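Hemolysin BL lytic component L1 (Bacillus cereus, PDB 7NMQ) is a component of the haemolysin BL enterotoxin and probably takes part in lysing host cells as part of an alpha-helical, multi-component pore-forming toxin. Local coordinates at residues A81-N86 / S125-D130; D88-N93 / I118-T123; E112-L117 / A316-L321. All blocks are in the same frame, centred on the assembly; numbering follows the deposited sequence.

Interaction 1: A81-N86 / S125-D130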
loop_
_atom_site.group_PDB
_atom_site.type_symbol
_atom_site.label_atom_id
_atom_site.label_comp_id
_atom_site.label_asym_id
_atom_site.label_seq_id
_atom_site.Cartn_x
_atom_site.Cartn_y
_atom_site.Cartn_z
ATOM N N ALA A 81 -4.937 6.030 -9.553
ATOM C CA ALA A 81 -5.980 5.050 -9.920
ATOM C C ALA A 81 -7.141 5.763 -10.623
ATOM O O ALA A 81 -7.693 5.206 -11.584
ATOM C CB ALA A 81 -6.470 4.233 -8.760
ATOM N N ARG A 82 -7.573 6.921 -10.132
ATOM C CA ARG A 82 -8.667 7.685 -10.757
ATOM C C ARG A 82 -8.266 7.993 -12.209
ATOM O O ARG A 82 -9.141 7.975 -13.074
ATOM C CB ARG A 82 -8.922 8.970 -9.956
ATOM C CG ARG A 82 -10.002 9.885 -10.511
ATOM C CD ARG A 82 -11.305 9.204 -10.882
ATOM N NE ARG A 82 -11.858 8.532 -9.730
ATOM C CZ ARG A 82 -12.951 7.776 -9.699
ATOM N NH1 ARG A 82 -13.678 7.559 -10.785
ATOM N NH2 ARG A 82 -13.306 7.237 -8.539
ATOM N N ASN A 83 -7.008 8.300 -12.471
ATOM C CA ASN A 83 -6.568 8.603 -13.862
ATOM C C ASN A 83 -6.747 7.375 -14.760
ATOM O O ASN A 83 -7.064 7.549 -15.926
ATOM C CB ASN A 83 -5.132 9.101 -13.880
ATOM C CG ASN A 83 -4.998 10.477 -13.284
ATOM O OD1 ASN A 83 -5.992 11.195 -13.086
ATOM N ND2 ASN A 83 -3.744 10.839 -12.994
ATOM N N ILE A 84 -6.612 6.178 -14.229
ATOM C CA ILE A 84 -6.851 4.931 -15.000
ATOM C C ILE A 84 -8.337 4.859 -15.317
ATOM O O ILE A 84 -8.733 4.571 -16.454
ATOM C CB ILE A 84 -6.303 3.718 -14.230
ATOM C CG1 ILE A 84 -4.781 3.850 -14.152
ATOM C CG2 ILE A 84 -6.757 2.441 -14.895
ATOM C CD1 ILE A 84 -4.110 2.850 -13.253
ATOM N N VAL A 85 -9.183 5.058 -14.303
ATOM C CA VAL A 85 -10.643 5.078 -14.526
ATOM C C VAL A 85 -10.961 6.116 -15.604
ATOM O O VAL A 85 -11.770 5.819 -16.519
ATOM C CB VAL A 85 -11.431 5.387 -13.245
ATOM C CG1 VAL A 85 -12.921 5.504 -13.561
ATOM C CG2 VAL A 85 -11.186 4.363 -12.142
ATOM N N ASN A 86 -10.422 7.318 -15.502
ATOM C CA ASN A 86 -10.771 8.404 -16.446
ATOM C C ASN A 86 -10.261 8.053 -17.846
ATOM O O ASN A 86 -10.917 8.473 -18.815
ATOM C CB ASN A 86 -10.245 9.723 -15.940
ATOM C CG ASN A 86 -11.093 10.229 -14.789
ATOM O OD1 ASN A 86 -12.289 9.981 -14.743
ATOM N ND2 ASN A 86 -10.549 11.106 -14.005
ATOM N N SER A 125 1.321 9.867 -17.266
ATOM C CA SER A 125 2.713 9.485 -16.959
ATOM C C SER A 125 3.366 10.604 -16.147
ATOM O O SER A 125 4.038 10.314 -15.124
ATOM C CB SER A 125 3.479 9.226 -18.214
ATOM O OG SER A 125 4.836 9.038 -17.876
ATOM N N LYS A 126 3.181 11.847 -16.568
ATOM C CA LYS A 126 3.823 13.005 -15.895
ATOM C C LYS A 126 3.305 13.099 -14.449
ATOM O O LYS A 126 4.097 13.417 -13.514
ATOM C CB LYS A 126 3.568 14.310 -16.649
ATOM C CG LYS A 126 4.367 15.508 -16.174
ATOM C CD LYS A 126 3.979 16.796 -16.902
ATOM C CE LYS A 126 4.592 18.022 -16.261
ATOM N NZ LYS A 126 6.044 18.110 -16.548
ATOM N N GLU A 127 2.012 12.871 -14.241
ATOM C CA GLU A 127 1.394 12.975 -12.905
ATOM C C GLU A 127 1.998 11.915 -11.990
ATOM O O GLU A 127 2.229 12.228 -10.798
ATOM C CB GLU A 127 -0.116 12.844 -12.927
ATOM C CG GLU A 127 -0.813 14.080 -13.485
ATOM C CD GLU A 127 -2.294 14.201 -13.137
ATOM O OE1 GLU A 127 -2.802 13.498 -12.167
ATOM O OE2 GLU A 127 -2.947 15.028 -13.796
ATOM N N VAL A 128 2.282 10.716 -12.489
ATOM C CA VAL A 128 2.875 9.676 -11.612
ATOM C C VAL A 128 4.228 10.179 -11.128
ATOM O O VAL A 128 4.564 9.938 -9.966
ATOM C CB VAL A 128 3.033 8.286 -12.256
ATOM C CG1 VAL A 128 3.713 7.309 -11.312
ATOM C CG2 VAL A 128 1.707 7.735 -12.661
ATOM N N THR A 129 5.046 10.780 -11.977
ATOM C CA THR A 129 6.362 11.331 -11.585
ATOM C C THR A 129 6.193 12.245 -10.371
ATOM O O THR A 129 7.009 12.150 -9.417
ATOM C CB THR A 129 7.019 12.101 -12.726
ATOM O OG1 THR A 129 7.317 11.077 -13.669
ATOM C CG2 THR A 129 8.246 12.864 -12.282
ATOM N N ASP A 130 5.164 13.083 -10.376
ATOM C CA ASP A 130 4.919 14.031 -9.254
ATOM C C ASP A 130 4.562 13.267 -7.972
ATOM O O ASP A 130 4.985 13.657 -6.875
ATOM C CB ASP A 130 3.818 15.030 -9.598
ATOM C CG ASP A 130 4.217 15.952 -10.743
ATOM O OD1 ASP A 130 5.454 16.031 -11.054
ATOM O OD2 ASP A 130 3.313 16.574 -11.314
#

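Interaction 2: D88-N93 / I118-T123. With EDO (1,2-ethanediol), chain F.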
loop_
_atom_site.group_PDB
_atom_site.type_symbol
_atom_site.label_atom_id
_atom_site.label_comp_id
_atom_site.label_asym_id
_atom_site.label_seq_id
_atom_site.Cartn_x
_atom_site.Cartn_y
_atom_site.Cartn_z
ATOM N N ASP A 88 -10.154 5.008 -19.118
ATOM C CA ASP A 88 -11.183 4.092 -19.635
ATOM C C ASP A 88 -12.390 4.898 -20.101
ATOM O O ASP A 88 -12.933 4.624 -21.186
ATOM C CB ASP A 88 -11.658 3.077 -18.595
ATOM C CG ASP A 88 -12.794 2.221 -19.148
ATOM O OD1 ASP A 88 -12.590 1.589 -20.200
ATOM O OD2 ASP A 88 -13.864 2.112 -18.444
ATOM N N GLU A 89 -12.858 5.868 -19.309
ATOM C CA GLU A 89 -14.070 6.634 -19.710
ATOM C C GLU A 89 -13.751 7.382 -21.014
ATOM O O GLU A 89 -14.633 7.424 -21.895
ATOM C CB GLU A 89 -14.549 7.587 -18.619
ATOM C CG GLU A 89 -14.676 6.902 -17.266
ATOM C CD GLU A 89 -16.050 6.590 -16.680
ATOM O OE1 GLU A 89 -16.639 7.480 -16.050
ATOM O OE2 GLU A 89 -16.481 5.437 -16.764
ATOM N N GLN A 90 -12.542 7.924 -21.178
ATOM C CA GLN A 90 -12.216 8.635 -22.434
ATOM C C GLN A 90 -12.195 7.621 -23.583
ATOM O O GLN A 90 -12.766 7.917 -24.634
ATOM C CB GLN A 90 -10.876 9.348 -22.312
ATOM C CG GLN A 90 -10.612 10.239 -23.508
ATOM C CD GLN A 90 -9.347 11.040 -23.422
ATOM O OE1 GLN A 90 -8.608 10.970 -22.474
ATOM N NE2 GLN A 90 -9.113 11.873 -24.399
ATOM N N PHE A 91 -11.523 6.509 -23.431
ATOM C CA PHE A 91 -11.387 5.479 -24.495
ATOM C C PHE A 91 -12.787 5.004 -24.902
ATOM O O PHE A 91 -13.117 4.956 -26.101
ATOM C CB PHE A 91 -10.517 4.320 -24.027
ATOM C CG PHE A 91 -10.197 3.380 -25.144
ATOM C CD1 PHE A 91 -11.077 2.402 -25.519
ATOM C CD2 PHE A 91 -9.120 3.643 -25.974
ATOM C CE1 PHE A 91 -10.804 1.600 -26.617
ATOM C CE2 PHE A 91 -8.829 2.835 -27.052
ATOM C CZ PHE A 91 -9.681 1.818 -27.380
ATOM N N GLN A 92 -13.646 4.720 -23.905
ATOM C CA GLN A 92 -14.992 4.183 -24.214
ATOM C C GLN A 92 -15.764 5.232 -24.996
ATOM O O GLN A 92 -16.548 4.875 -25.887
ATOM C CB GLN A 92 -15.779 3.807 -22.972
ATOM C CG GLN A 92 -15.134 2.712 -22.137
ATOM C CD GLN A 92 -15.023 1.394 -22.855
ATOM O OE1 GLN A 92 -15.860 1.074 -23.710
ATOM N NE2 GLN A 92 -14.021 0.613 -22.476
ATOM N N ASN A 93 -15.614 6.494 -24.617
ATOM C CA ASN A 93 -16.358 7.585 -25.257
ATOM C C ASN A 93 -15.796 7.909 -26.662
ATOM O O ASN A 93 -16.567 8.441 -27.476
ATOM C CB ASN A 93 -16.362 8.810 -24.366
ATOM C CG ASN A 93 -17.359 9.799 -24.905
ATOM O OD1 ASN A 93 -18.501 9.440 -25.223
ATOM N ND2 ASN A 93 -16.922 11.016 -25.048
ATOM N N ILE A 118 -3.170 9.966 -26.719
ATOM C CA ILE A 118 -1.732 10.098 -26.363
ATOM C C ILE A 118 -1.548 11.264 -25.400
ATOM O O ILE A 118 -0.720 11.140 -24.457
ATOM C CB ILE A 118 -0.866 10.272 -27.618
ATOM C CG1 ILE A 118 -0.877 8.979 -28.444
ATOM C CG2 ILE A 118 0.547 10.660 -27.218
ATOM C CD1 ILE A 118 -0.329 9.142 -29.834
ATOM N N THR A 119 -2.240 12.368 -25.625
ATOM C CA THR A 119 -2.121 13.539 -24.739
ATOM C C THR A 119 -2.453 13.088 -23.303
ATOM O O THR A 119 -1.710 13.415 -22.352
ATOM C CB THR A 119 -2.986 14.687 -25.247
ATOM O OG1 THR A 119 -2.479 15.116 -26.514
ATOM C CG2 THR A 119 -3.046 15.840 -24.270
ATOM N N THR A 120 -3.542 12.372 -23.110
ATOM C CA THR A 120 -3.968 11.878 -21.782
ATOM C C THR A 120 -2.935 10.919 -21.217
ATOM O O THR A 120 -2.575 11.043 -20.027
ATOM C CB THR A 120 -5.308 11.164 -21.867
ATOM O OG1 THR A 120 -6.192 12.152 -22.424
ATOM C CG2 THR A 120 -5.781 10.657 -20.520
ATOM N N ILE A 121 -2.442 9.992 -22.046
ATOM C CA ILE A 121 -1.422 9.029 -21.576
ATOM C C ILE A 121 -0.226 9.811 -21.051
ATOM O O ILE A 121 0.335 9.467 -19.964
ATOM C CB ILE A 121 -1.048 8.055 -22.699
ATOM C CG1 ILE A 121 -2.197 7.119 -23.013
ATOM C CG2 ILE A 121 0.247 7.332 -22.341
ATOM C CD1 ILE A 121 -2.096 6.437 -24.381
ATOM N N ASN A 122 0.227 10.793 -21.811
ATOM C CA ASN A 122 1.451 11.523 -21.410
ATOM C C ASN A 122 1.180 12.311 -20.127
ATOM O O ASN A 122 2.045 12.361 -19.250
ATOM C CB ASN A 122 1.915 12.466 -22.499
ATOM C CG ASN A 122 2.489 11.706 -23.670
ATOM O OD1 ASN A 122 2.874 10.539 -23.562
ATOM N ND2 ASN A 122 2.576 12.380 -24.793
ATOM N N THR A 123 0.012 12.902 -19.989
ATOM C CA THR A 123 -0.395 13.629 -18.765
ATOM C C THR A 123 -0.351 12.661 -17.582
ATOM O O THR A 123 0.187 13.026 -16.525
ATOM C CB THR A 123 -1.786 14.240 -18.869
ATOM O OG1 THR A 123 -1.750 15.223 -19.888
ATOM C CG2 THR A 123 -2.294 14.879 -17.595
HETATM C C1 EDO F . 1.897 14.412 -28.060
HETATM O O1 EDO F . 1.754 13.322 -28.963
HETATM C C2 EDO F . 0.622 14.754 -27.370
HETATM O O2 EDO F . -0.530 14.274 -28.044
HETATM O O HOH W 1 -7.142 14.234 -24.455
#

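Interaction 3: E112-L117 / A316-L321. With EDO (1,2-ethanediol), chain F.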
loop_
_atom_site.group_PDB
_atom_site.type_symbol
_atom_site.label_atom_id
_atom_site.label_comp_id
_atom_site.label_asym_id
_atom_site.label_seq_id
_atom_site.Cartn_x
_atom_site.Cartn_y
_atom_site.Cartn_z
ATOM N N GLU A 112 -6.470 12.356 -35.150
ATOM C CA GLU A 112 -6.792 13.363 -34.115
ATOM C C GLU A 112 -7.247 12.634 -32.844
ATOM O O GLU A 112 -6.848 13.049 -31.743
ATOM C CB GLU A 112 -7.860 14.317 -34.614
ATOM C CG GLU A 112 -7.929 15.575 -33.779
ATOM C CD GLU A 112 -6.781 16.549 -34.006
ATOM O OE1 GLU A 112 -6.015 16.406 -35.001
ATOM O OE2 GLU A 112 -6.700 17.489 -33.235
ATOM N N GLY A 113 -8.081 11.609 -32.977
ATOM C CA GLY A 113 -8.578 10.818 -31.834
ATOM C C GLY A 113 -7.431 10.153 -31.116
ATOM O O GLY A 113 -7.307 10.237 -29.872
ATOM N N ILE A 114 -6.546 9.524 -31.881
ATOM C CA ILE A 114 -5.399 8.814 -31.250
ATOM C C ILE A 114 -4.495 9.845 -30.591
ATOM O O ILE A 114 -4.009 9.568 -29.476
ATOM C CB ILE A 114 -4.676 7.960 -32.305
ATOM C CG1 ILE A 114 -5.574 6.834 -32.816
ATOM C CG2 ILE A 114 -3.349 7.473 -31.780
ATOM C CD1 ILE A 114 -5.987 5.819 -31.810
ATOM N N ASN A 115 -4.268 10.984 -31.228
ATOM C CA ASN A 115 -3.437 12.043 -30.608
ATOM C C ASN A 115 -4.042 12.504 -29.272
ATOM O O ASN A 115 -3.274 12.757 -28.344
ATOM C CB ASN A 115 -3.209 13.212 -31.566
ATOM C CG ASN A 115 -2.057 14.059 -31.101
ATOM O OD1 ASN A 115 -0.941 13.560 -31.020
ATOM N ND2 ASN A 115 -2.354 15.274 -30.681
ATOM N N ASP A 116 -5.335 12.657 -29.197
ATOM C CA ASP A 116 -5.986 13.096 -27.934
ATOM C C ASP A 116 -5.727 12.050 -26.849
ATOM O O ASP A 116 -5.489 12.409 -25.688
ATOM C CB ASP A 116 -7.493 13.254 -28.053
ATOM C CG ASP A 116 -7.916 14.457 -28.848
ATOM O OD1 ASP A 116 -7.029 15.286 -29.231
ATOM O OD2 ASP A 116 -9.145 14.578 -29.074
ATOM N N LEU A 117 -5.807 10.772 -27.203
ATOM C CA LEU A 117 -5.568 9.700 -26.208
ATOM C C LEU A 117 -4.096 9.737 -25.796
ATOM O O LEU A 117 -3.834 9.561 -24.584
ATOM C CB LEU A 117 -5.985 8.351 -26.795
ATOM C CG LEU A 117 -7.492 8.227 -26.988
ATOM C CD1 LEU A 117 -7.836 6.992 -27.797
ATOM C CD2 LEU A 117 -8.240 8.187 -25.668
ATOM N N ALA A 316 4.093 4.897 -26.345
ATOM C CA ALA A 316 4.893 4.431 -27.511
ATOM C C ALA A 316 4.046 3.602 -28.474
ATOM O O ALA A 316 4.156 3.783 -29.688
ATOM C CB ALA A 316 6.077 3.635 -27.071
ATOM N N ASN A 317 3.200 2.743 -27.956
ATOM C CA ASN A 317 2.351 1.866 -28.789
ATOM C C ASN A 317 1.342 2.725 -29.569
ATOM O O ASN A 317 1.137 2.529 -30.768
ATOM C CB ASN A 317 1.658 0.826 -27.919
ATOM C CG ASN A 317 2.595 -0.244 -27.407
ATOM O OD1 ASN A 317 3.633 -0.508 -27.995
ATOM N ND2 ASN A 317 2.213 -0.924 -26.350
ATOM N N TYR A 318 0.704 3.695 -28.927
ATOM C CA TYR A 318 -0.259 4.573 -29.624
ATOM C C TYR A 318 0.480 5.464 -30.606
ATOM O O TYR A 318 -0.086 5.773 -31.669
ATOM C CB TYR A 318 -1.011 5.448 -28.616
ATOM C CG TYR A 318 -2.184 4.804 -27.921
ATOM C CD1 TYR A 318 -2.026 3.748 -27.038
ATOM C CD2 TYR A 318 -3.458 5.249 -28.161
ATOM C CE1 TYR A 318 -3.101 3.167 -26.371
ATOM C CE2 TYR A 318 -4.548 4.645 -27.562
ATOM C CZ TYR A 318 -4.371 3.619 -26.644
ATOM O OH TYR A 318 -5.488 3.047 -26.087
ATOM N N THR A 319 1.677 5.940 -30.276
ATOM C CA THR A 319 2.441 6.823 -31.196
ATOM C C THR A 319 2.872 6.036 -32.432
ATOM O O THR A 319 2.828 6.601 -33.494
ATOM C CB THR A 319 3.632 7.432 -30.470
ATOM O OG1 THR A 319 3.144 8.182 -29.345
ATOM C CG2 THR A 319 4.424 8.351 -31.361
ATOM N N ASP A 320 3.151 4.755 -32.300
ATOM C CA ASP A 320 3.440 3.880 -33.458
ATOM C C ASP A 320 2.211 3.854 -34.387
ATOM O O ASP A 320 2.365 4.026 -35.609
ATOM C CB ASP A 320 3.808 2.477 -33.007
ATOM C CG ASP A 320 4.299 1.613 -34.130
ATOM O OD1 ASP A 320 5.268 2.019 -34.808
ATOM O OD2 ASP A 320 3.656 0.581 -34.349
ATOM N N LEU A 321 1.003 3.677 -33.847
ATOM C CA LEU A 321 -0.215 3.726 -34.681
ATOM C C LEU A 321 -0.310 5.100 -35.329
ATOM O O LEU A 321 -0.531 5.198 -36.562
ATOM C CB LEU A 321 -1.442 3.421 -33.820
ATOM C CG LEU A 321 -2.790 3.532 -34.555
ATOM C CD1 LEU A 321 -2.808 2.723 -35.859
ATOM C CD2 LEU A 321 -3.938 3.133 -33.622
HETATM C C1 EDO F . 1.897 14.412 -28.060
HETATM O O1 EDO F . 1.754 13.322 -28.963
HETATM C C2 EDO F . 0.622 14.754 -27.370
HETATM O O2 EDO F . -0.530 14.274 -28.044
#

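Interaction 1: A81-N86 / S125-D130
Asn83 and Glu127 mark the nearest backbone approach between segments 81-86 and 125-130, with Asn83 CA 9.1 Å from Glu127 CA. Both segments are fully helical. The first lies on helix 45-103 and the second on helix 107-154, and the two run in opposite directions. These are successive long helices joined by a short link, so the contact spans the two arms of an antiparallel helical hairpin. This suits the elongated helical body of the ClyA/HBL-like toxins.

The backbones stand well apart, and one pair of polar side chains bridges the gap. Both side chains set out toward the opposite helix. Asn83 ND2 donates a hydrogen bond to Glu127 OE1 at 2.9 Å. The bond is nearly straight, with an N-H...O angle of 164°. The acceptor lies almost in the amide plane of Asn83. By contrast, the amide nitrogen comes in from above the carboxylate plane of Glu127. The amide and carboxylate planes are turned 73° apart. Glu127 has CG anti to its carbonyl carbon (chi1 -74°), and its chain is extended beyond CG. This carries the carboxylate across the interhelical gap to the amide.

Lys79, outside the two segments and one helical turn before Asn83, ties both partners together. Lys79 NZ forms a salt bridge with Glu127 OE1 and a hydrogen bond with Asn83 OD1. On other sides of the same segments, Ile84 and Val85 pack on helix 330-357, while Val128 packs on helix 275-325.

Glu127 OE1 is thus gripped by an amide N-H and an ammonium group. The lysine probably favours the ionised carboxylate. With both ends of the Asn83 amide engaged, its rotation is fixed, and the hairpin is joined here by polar chemistry rather than apolar packing.

Interaction 2: D88-N93 / I118-T123
The side-chain amide of Gln90 is the flat group that carries this contact, and the Thr120 hydroxyl meets it in its carbonyl plane rather than over a face. The pair spans an antiparallel helical hairpin, formed by helix 45-103 and helix 107-154. Thr120 OG1 donates to Gln90 OE1 at 2.7 Å, on a lone pair, with a C=O...donor angle of 123°. Gln90 CG is anti to the backbone N (chi1 -172°). With the rest of the chain extended, the amide is carried across to helix 107-154.

One water completes a small polar ring. It accepts from Gln90 NE2 and donates to Thr120 OG1. Both ends of the amide are therefore used, which fixes its flip. The contact lies near the surface. Towards the interior, the Phe91 ring meets Trp347 of helix 330-357 with the planes about 30° apart.

Along helix 45-103, Gln92 NE2 donates to Asp88 OD1 on the syn side of the carboxylate, somewhat out of its plane. On the other helix, Thr119 OG1 is hydrogen-bonded, at 2.6 Å, to O2 of a 1,2-ethanediol probably left from the crystallisation liquor.

Interaction 3: E112-L117 / A316-L321
Ile114 opens the contact from segment 112-117, and its CA is 6.9 Å from Tyr318 CA. Its two branches touch different partners. CG2 lies anti to the backbone N of Ile114 and rests against the backbone carbonyl of Tyr318, with Ile114 CG2 3.7 Å from Tyr318 O. The same methyl lies at the edge of the Tyr318 ring. The Ile114 and Leu321 side chains cross at about a right angle, and Ile114 CD1 is 3.8 Å from Leu321 CD2.

Asn115 OD1 accepts a hydrogen bond at 3.1 Å from O2 of a 1,2-ethanediol, probably from the crystallisation liquor.

Leu117 returns to the interface. Its CD1 meets the ring edge, with Leu117 CD1 4.0 Å from Tyr318 CE2. No hydrogen bond links the segments. The polar end of the tyrosine is held by Leu5 O, with a weak hydrogen bond to Tyr87 OH.

The two helical segments run nearly antiparallel, at 163°, and the axes of these short segments approach to 9.7 Å. They join helix 107-154 to helix 275-325 inside the bundle. Helix 45-103 packs on Leu117, and the N-terminal residues Tyr3 and Leu5 lie against Leu321.

How the interactions relate
Interactions 1 and 2 join the same two helices, 45-103 and 107-154, at sites whose centres are 11 Å apart. The segments of interaction 2 lie between those of interaction 1 along the chain. Each relies on one polar pair: an amide-carboxylate pair, backed by a lysine and partly buried, in interaction 1, and a neutral, water-assisted pair near the surface in interaction 2. Interaction 3 is buried and apolar. It ties helix 107-154 to helix 275-325, which comes much later in the chain. Interactions 2 and 3 touch: Phe91 CE2 is 3.5 Å from Tyr318 OH, and Ile118 CG1 is 3.5 Å from Tyr318 CB. Helix 107-154 thus takes part in polar and apolar contacts alike.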